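Local atomic coordinates of protein ShdD (Sedimentibacter hydroxybenzoicus, PDB entry 7AE5), a protein that takes part in the non-oxidative decarboxylation and detoxification of phenolic derivatives under anaerobic conditions, although its precise biochemical role is unknown. Residues K2-G7 and E39-M44; V11-D16 and A22-V27. All blocks are in the same frame, centred on the assembly; numbering follows the deposited sequence.

Contact 1 of 2, residues K2-G7 and E39-M44; sequences KCHRCG and ENPVVM. With ZN (zinc ion), chain Z.
The zinc site of this small protein begins with a CxxC loop; His4, between its cysteines, turns its side chain toward Pro41 of the later loop, while Val43 packs on the backbone of His4 and Arg5. The imidazole of His4 lies against the pyrrolidine of Pro41, the two side chains crossing at about a right angle. Pro41 CD stands 3.7 Å from the centroid of the His4 ring and 14° off its normal, a CH-pi contact over the face, with NE2 and CE1 the ring atoms nearest to that carbon. His4 CG is anti to the carbonyl carbon (chi1 -61°), which sends the ring across to the proline, where CD2 also comes 3.4 Å from Pro41 O. Lys2 O sits above the opposite face, and Trp35 meets the imidazole edge-to-face. With an alanine here, the CH-pi contact would be lost, and a gap would probably open beside Pro41 CD and leave Trp35 without its edge-to-face partner. Val43 applies one methyl to the backbone: CG2 is 3.7 Å from His4 O and 4.0 Å from Arg5 CA. Behind this surface the loop forms a zinc knuckle, with Cys3 SG and Cys6 SG each 2.3 Å from the zinc ion and Cys28 and Cys31 completing the four-sulfur site. Cys3 SG also accepts the N-H of Cys6, nearly straight at 173°, and a weaker bond from Arg5 N, so the backbone may ease the charge on the thiolate; Gly7 N returns to Cys3 O at 2.8 Å. The Arg5 guanidinium leads away from the later loop, NH2 bonding to Cys31 O and NH1 to Gly274 O of the neighbouring phenolic acid decarboxylase chain.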
loop_
_atom_site.group_PDB
_atom_site.type_symbol
_atom_site.label_atom_id
_atom_site.label_comp_id
_atom_site.label_asym_id
_atom_site.label_seq_id
_atom_site.Cartn_x
_atom_site.Cartn_y
_atom_site.Cartn_z
ATOM N N LYS H 2 -20.461 -54.235 4.779
ATOM C CA LYS H 2 -20.739 -53.077 3.946
ATOM C C LYS H 2 -19.462 -52.324 3.589
ATOM O O LYS H 2 -18.448 -52.388 4.287
ATOM C CB LYS H 2 -21.714 -52.138 4.656
ATOM C CG LYS H 2 -23.031 -52.795 5.051
ATOM C CD LYS H 2 -24.061 -51.782 5.546
ATOM C CE LYS H 2 -23.418 -50.458 5.944
ATOM N NZ LYS H 2 -24.432 -49.471 6.409
ATOM N N CYS H 3 -19.534 -51.596 2.477
ATOM C CA CYS H 3 -18.438 -50.730 2.071
ATOM C C CYS H 3 -18.329 -49.554 3.035
ATOM O O CYS H 3 -19.310 -48.846 3.281
ATOM C CB CYS H 3 -18.663 -50.239 0.641
ATOM S SG CYS H 3 -17.721 -48.768 0.199
ATOM N N HIS H 4 -17.131 -49.346 3.585
ATOM C CA HIS H 4 -16.948 -48.339 4.625
ATOM C C HIS H 4 -17.143 -46.918 4.112
ATOM O O HIS H 4 -17.393 -46.014 4.917
ATOM C CB HIS H 4 -15.557 -48.477 5.247
ATOM C CG HIS H 4 -15.319 -49.801 5.903
ATOM N ND1 HIS H 4 -14.929 -50.919 5.199
ATOM C CD2 HIS H 4 -15.417 -50.186 7.197
ATOM C CE1 HIS H 4 -14.797 -51.937 6.031
ATOM N NE2 HIS H 4 -15.086 -51.519 7.249
ATOM N N ARG H 5 -17.044 -46.700 2.802
ATOM C CA ARG H 5 -17.115 -45.353 2.248
ATOM C C ARG H 5 -18.542 -44.942 1.898
ATOM O O ARG H 5 -18.987 -43.855 2.279
ATOM C CB ARG H 5 -16.221 -45.250 1.010
ATOM C CG ARG H 5 -16.423 -43.978 0.207
ATOM C CD ARG H 5 -15.146 -43.578 -0.506
ATOM N NE ARG H 5 -15.019 -44.228 -1.805
ATOM C CZ ARG H 5 -13.977 -44.090 -2.611
ATOM N NH1 ARG H 5 -12.941 -43.337 -2.278
ATOM N NH2 ARG H 5 -13.969 -44.726 -3.779
ATOM N N CYS H 6 -19.268 -45.790 1.174
ATOM C CA CYS H 6 -20.602 -45.452 0.701
ATOM C C CYS H 6 -21.698 -46.316 1.311
ATOM O O CYS H 6 -22.876 -46.101 1.006
ATOM C CB CYS H 6 -20.655 -45.545 -0.827
ATOM S SG CYS H 6 -20.817 -47.221 -1.457
ATOM N N GLY H 7 -21.349 -47.278 2.163
ATOM C CA GLY H 7 -22.329 -48.076 2.870
ATOM C C GLY H 7 -23.005 -49.159 2.061
ATOM O O GLY H 7 -23.874 -49.856 2.600
ATOM N N GLU H 39 -7.412 -54.534 7.571
ATOM C CA GLU H 39 -7.691 -53.147 7.901
ATOM C C GLU H 39 -9.034 -53.021 8.614
ATOM O O GLU H 39 -9.905 -53.890 8.522
ATOM C CB GLU H 39 -7.705 -52.278 6.642
ATOM C CG GLU H 39 -6.346 -51.993 6.034
ATOM C CD GLU H 39 -6.421 -50.959 4.923
ATOM O OE1 GLU H 39 -6.642 -51.356 3.758
ATOM O OE2 GLU H 39 -6.256 -49.753 5.211
ATOM N N ASN H 40 -9.192 -51.913 9.334
ATOM C CA ASN H 40 -10.466 -51.521 9.936
ATOM C C ASN H 40 -10.699 -50.066 9.550
ATOM O O ASN H 40 -10.539 -49.157 10.375
ATOM C CB ASN H 40 -10.456 -51.714 11.453
ATOM N N PRO H 41 -11.079 -49.812 8.297
ATOM C CA PRO H 41 -11.022 -48.441 7.769
ATOM C C PRO H 41 -12.080 -47.542 8.392
ATOM O O PRO H 41 -13.261 -47.893 8.452
ATOM C CB PRO H 41 -11.261 -48.628 6.264
ATOM C CG PRO H 41 -11.117 -50.106 6.009
ATOM C CD PRO H 41 -11.526 -50.774 7.279
ATOM N N VAL H 42 -11.641 -46.377 8.854
ATOM C CA VAL H 42 -12.524 -45.295 9.270
ATOM C C VAL H 42 -12.415 -44.220 8.197
ATOM O O VAL H 42 -11.428 -43.478 8.136
ATOM C CB VAL H 42 -12.165 -44.748 10.657
ATOM C CG1 VAL H 42 -12.949 -43.474 10.946
ATOM C CG2 VAL H 42 -12.437 -45.794 11.726
ATOM N N VAL H 43 -13.419 -44.149 7.330
ATOM C CA VAL H 43 -13.467 -43.116 6.301
ATOM C C VAL H 43 -13.969 -41.831 6.944
ATOM O O VAL H 43 -15.033 -41.818 7.571
ATOM C CB VAL H 43 -14.368 -43.541 5.134
ATOM C CG1 VAL H 43 -14.443 -42.437 4.091
ATOM C CG2 VAL H 43 -13.864 -44.836 4.517
ATOM N N MET H 44 -13.197 -40.755 6.805
ATOM C CA MET H 44 -13.637 -39.464 7.315
ATOM C C MET H 44 -14.960 -39.063 6.674
ATOM O O MET H 44 -15.309 -39.501 5.574
ATOM C CB MET H 44 -12.588 -38.382 7.053
ATOM C CG MET H 44 -11.193 -38.698 7.560
ATOM S SD MET H 44 -10.064 -37.332 7.224
ATOM C CE MET H 44 -8.799 -37.605 8.463
HETATM ZN ZN ZN Z . -18.702 -48.122 -1.811
#

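Contact 2 of 2, residues V11-D16 and A22-V27; sequences VRKMVD and AWEVYV
Val27 and Arg12 lie side by side, pointing the same way from adjacent strands, so that the valine's CG1 sits over the centre of one face of the guanidinium, 4.1 Å above its plane. The arginine chain is extended from CG to NE and runs on to Asp173 of the neighbouring phenolic acid decarboxylase chain, with which NH2 forms a salt bridge. Met14 crosses Val27 at about a right angle; its chain bends at the last torsion (chi3 -79°), which brings CE to 3.7 Å from Val27 CB. Val15 and Val25 again run alongside each other, CG2 of the former against CB of the latter. These contacts belong to an antiparallel beta hairpin carrying a classic beta bulge, in which Met14 and Val15 both face Val25. Val25 O takes a 2.7 Å bond from Met14 N and a weak one from Val15 N, while Val25 N bonds to Val15 O. Toward the open end of the hairpin, Arg12 and Val27 form a hydrogen-bonded pair. On the other face, that of Lys13, Asp16, Glu24 and Tyr26, polar groups dominate. Lys13 bends back along its own strand to place NZ 2.8 Å from Asp16 OD1 in a salt bridge, meeting that oxygen nearly head-on, and its CD lies 3.1 Å from Glu24 OE1. The carboxylates of Asp16 and Glu24 are turned 88° apart, with Asp16 OD2 only 2.7 Å from Glu24 OE2; one of the acids probably holds a proton. Val11 CG1 touches Tyr26 CB at 3.8 Å, the two side chains crossing almost perpendicularly. Trp23 NE1 bonds to Lys57 O of the neighbouring decarboxylase chain, and Arg36 makes a cation-pi contact with the indole.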
loop_
_atom_site.group_PDB
_atom_site.type_symbol
_atom_site.label_atom_id
_atom_site.label_comp_id
_atom_site.label_asym_id
_atom_site.label_seq_id
_atom_site.Cartn_x
_atom_site.Cartn_y
_atom_site.Cartn_z
ATOM N N VAL H 11 -20.632 -55.596 -2.304
ATOM C CA VAL H 11 -19.201 -55.783 -2.109
ATOM C C VAL H 11 -18.852 -57.217 -2.479
ATOM O O VAL H 11 -19.584 -58.151 -2.137
ATOM C CB VAL H 11 -18.788 -55.472 -0.655
ATOM C CG1 VAL H 11 -17.385 -55.992 -0.360
ATOM C CG2 VAL H 11 -18.881 -53.977 -0.385
ATOM N N ARG H 12 -17.740 -57.389 -3.190
ATOM C CA ARG H 12 -17.260 -58.705 -3.583
ATOM C C ARG H 12 -15.785 -58.830 -3.228
ATOM O O ARG H 12 -15.101 -57.841 -2.949
ATOM C CB ARG H 12 -17.467 -58.957 -5.081
ATOM C CG ARG H 12 -16.589 -58.098 -5.970
ATOM C CD ARG H 12 -16.803 -58.415 -7.440
ATOM N NE ARG H 12 -16.028 -57.523 -8.293
ATOM C CZ ARG H 12 -14.798 -57.775 -8.721
ATOM N NH1 ARG H 12 -14.175 -58.901 -8.410
ATOM N NH2 ARG H 12 -14.177 -56.875 -9.477
ATOM N N LYS H 13 -15.299 -60.068 -3.243
ATOM C CA LYS H 13 -13.901 -60.343 -2.942
ATOM C C LYS H 13 -13.052 -60.154 -4.191
ATOM O O LYS H 13 -13.280 -60.812 -5.212
ATOM C CB LYS H 13 -13.738 -61.759 -2.398
ATOM C CG LYS H 13 -12.289 -62.179 -2.260
ATOM C CD LYS H 13 -12.089 -63.057 -1.049
ATOM C CE LYS H 13 -12.739 -64.412 -1.239
ATOM N NZ LYS H 13 -12.171 -65.116 -2.418
ATOM N N MET H 14 -12.066 -59.261 -4.107
ATOM C CA MET H 14 -11.163 -59.032 -5.229
ATOM C C MET H 14 -10.149 -60.163 -5.357
ATOM O O MET H 14 -10.070 -60.826 -6.397
ATOM C CB MET H 14 -10.454 -57.686 -5.064
ATOM C CG MET H 14 -10.111 -56.999 -6.372
ATOM S SD MET H 14 -8.790 -55.793 -6.164
ATOM C CE MET H 14 -9.703 -54.426 -5.456
ATOM N N VAL H 15 -9.368 -60.399 -4.304
ATOM C CA VAL H 15 -8.308 -61.399 -4.335
ATOM C C VAL H 15 -8.139 -61.995 -2.947
ATOM O O VAL H 15 -8.471 -61.371 -1.934
ATOM C CB VAL H 15 -6.965 -60.802 -4.818
ATOM C CG1 VAL H 15 -6.915 -60.733 -6.336
ATOM C CG2 VAL H 15 -6.747 -59.429 -4.197
ATOM N N ASP H 16 -7.620 -63.215 -2.912
ATOM C CA ASP H 16 -7.053 -63.795 -1.708
ATOM C C ASP H 16 -5.563 -63.478 -1.650
ATOM O O ASP H 16 -4.951 -63.083 -2.643
ATOM C CB ASP H 16 -7.267 -65.309 -1.682
ATOM C CG ASP H 16 -8.550 -65.704 -0.988
ATOM O OD1 ASP H 16 -9.595 -65.802 -1.665
ATOM O OD2 ASP H 16 -8.508 -65.938 0.237
ATOM N N ALA H 22 -3.423 -65.195 4.836
ATOM C CA ALA H 22 -3.203 -64.059 5.723
ATOM C C ALA H 22 -4.343 -63.052 5.644
ATOM O O ALA H 22 -4.742 -62.487 6.668
ATOM C CB ALA H 22 -1.872 -63.384 5.390
ATOM N N TRP H 23 -4.882 -62.816 4.449
ATOM C CA TRP H 23 -5.887 -61.774 4.281
ATOM C C TRP H 23 -6.618 -61.963 2.960
ATOM O O TRP H 23 -6.251 -62.792 2.124
ATOM C CB TRP H 23 -5.255 -60.379 4.339
ATOM C CG TRP H 23 -3.979 -60.261 3.559
ATOM C CD1 TRP H 23 -2.713 -60.237 4.065
ATOM C CD2 TRP H 23 -3.842 -60.140 2.136
ATOM N NE1 TRP H 23 -1.797 -60.115 3.048
ATOM C CE2 TRP H 23 -2.465 -60.053 1.854
ATOM C CE3 TRP H 23 -4.751 -60.097 1.073
ATOM C CZ2 TRP H 23 -1.974 -59.927 0.557
ATOM C CZ3 TRP H 23 -4.261 -59.973 -0.213
ATOM C CH2 TRP H 23 -2.885 -59.888 -0.461
ATOM N N GLU H 24 -7.671 -61.165 2.794
ATOM C CA GLU H 24 -8.392 -61.013 1.541
ATOM C C GLU H 24 -8.576 -59.525 1.284
ATOM O O GLU H 24 -8.424 -58.700 2.188
ATOM C CB GLU H 24 -9.758 -61.721 1.583
ATOM C CG GLU H 24 -9.761 -63.009 2.404
ATOM C CD GLU H 24 -10.873 -63.974 2.016
ATOM O OE1 GLU H 24 -12.049 -63.542 1.988
ATOM O OE2 GLU H 24 -10.577 -65.164 1.762
ATOM N N VAL H 25 -8.895 -59.179 0.040
ATOM C CA VAL H 25 -9.153 -57.797 -0.346
ATOM C C VAL H 25 -10.553 -57.713 -0.931
ATOM O O VAL H 25 -10.898 -58.478 -1.840
ATOM C CB VAL H 25 -8.111 -57.272 -1.349
ATOM C CG1 VAL H 25 -8.349 -55.797 -1.623
ATOM C CG2 VAL H 25 -6.705 -57.492 -0.818
ATOM N N TYR H 26 -11.352 -56.788 -0.413
ATOM C CA TYR H 26 -12.713 -56.560 -0.873
ATOM C C TYR H 26 -12.783 -55.246 -1.635
ATOM O O TYR H 26 -11.957 -54.351 -1.443
ATOM C CB TYR H 26 -13.687 -56.548 0.309
ATOM C CG TYR H 26 -13.549 -57.765 1.191
ATOM C CD1 TYR H 26 -14.071 -58.990 0.801
ATOM C CD2 TYR H 26 -12.878 -57.695 2.405
ATOM C CE1 TYR H 26 -13.941 -60.109 1.600
ATOM C CE2 TYR H 26 -12.742 -58.809 3.211
ATOM C CZ TYR H 26 -13.274 -60.012 2.803
ATOM O OH TYR H 26 -13.142 -61.123 3.602
ATOM N N VAL H 27 -13.776 -55.140 -2.515
ATOM C CA VAL H 27 -13.965 -53.947 -3.335
ATOM C C VAL H 27 -15.456 -53.692 -3.505
ATOM O O VAL H 27 -16.238 -54.620 -3.742
ATOM C CB VAL H 27 -13.258 -54.073 -4.705
ATOM C CG1 VAL H 27 -13.735 -55.311 -5.457
ATOM C CG2 VAL H 27 -13.462 -52.807 -5.539
#

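Overall arrangement
Both contacts are partly buried, but they bind different elements: contact 1 joins two loops, whereas contact 2 pairs strands 11-16 and 24-28 of the three-stranded sheet. Contact 2 falls within the sequence between the two segments of contact 1, and their centres lie about 14 Å apart. They meet where Val11 CG2 packs 3.8 Å from Cys3 N, close to the zinc. A small apolar and CH-pi interface serves contact 1, whose loop 2-7 is shaped by the metal; backbone bonding dominates contact 2, with valines and the Arg12 guanidinium on one face and Lys13, Asp16, Glu24 and Tyr26 on the other. Both also reach phenolic acid decarboxylase chains of the hetero-complex.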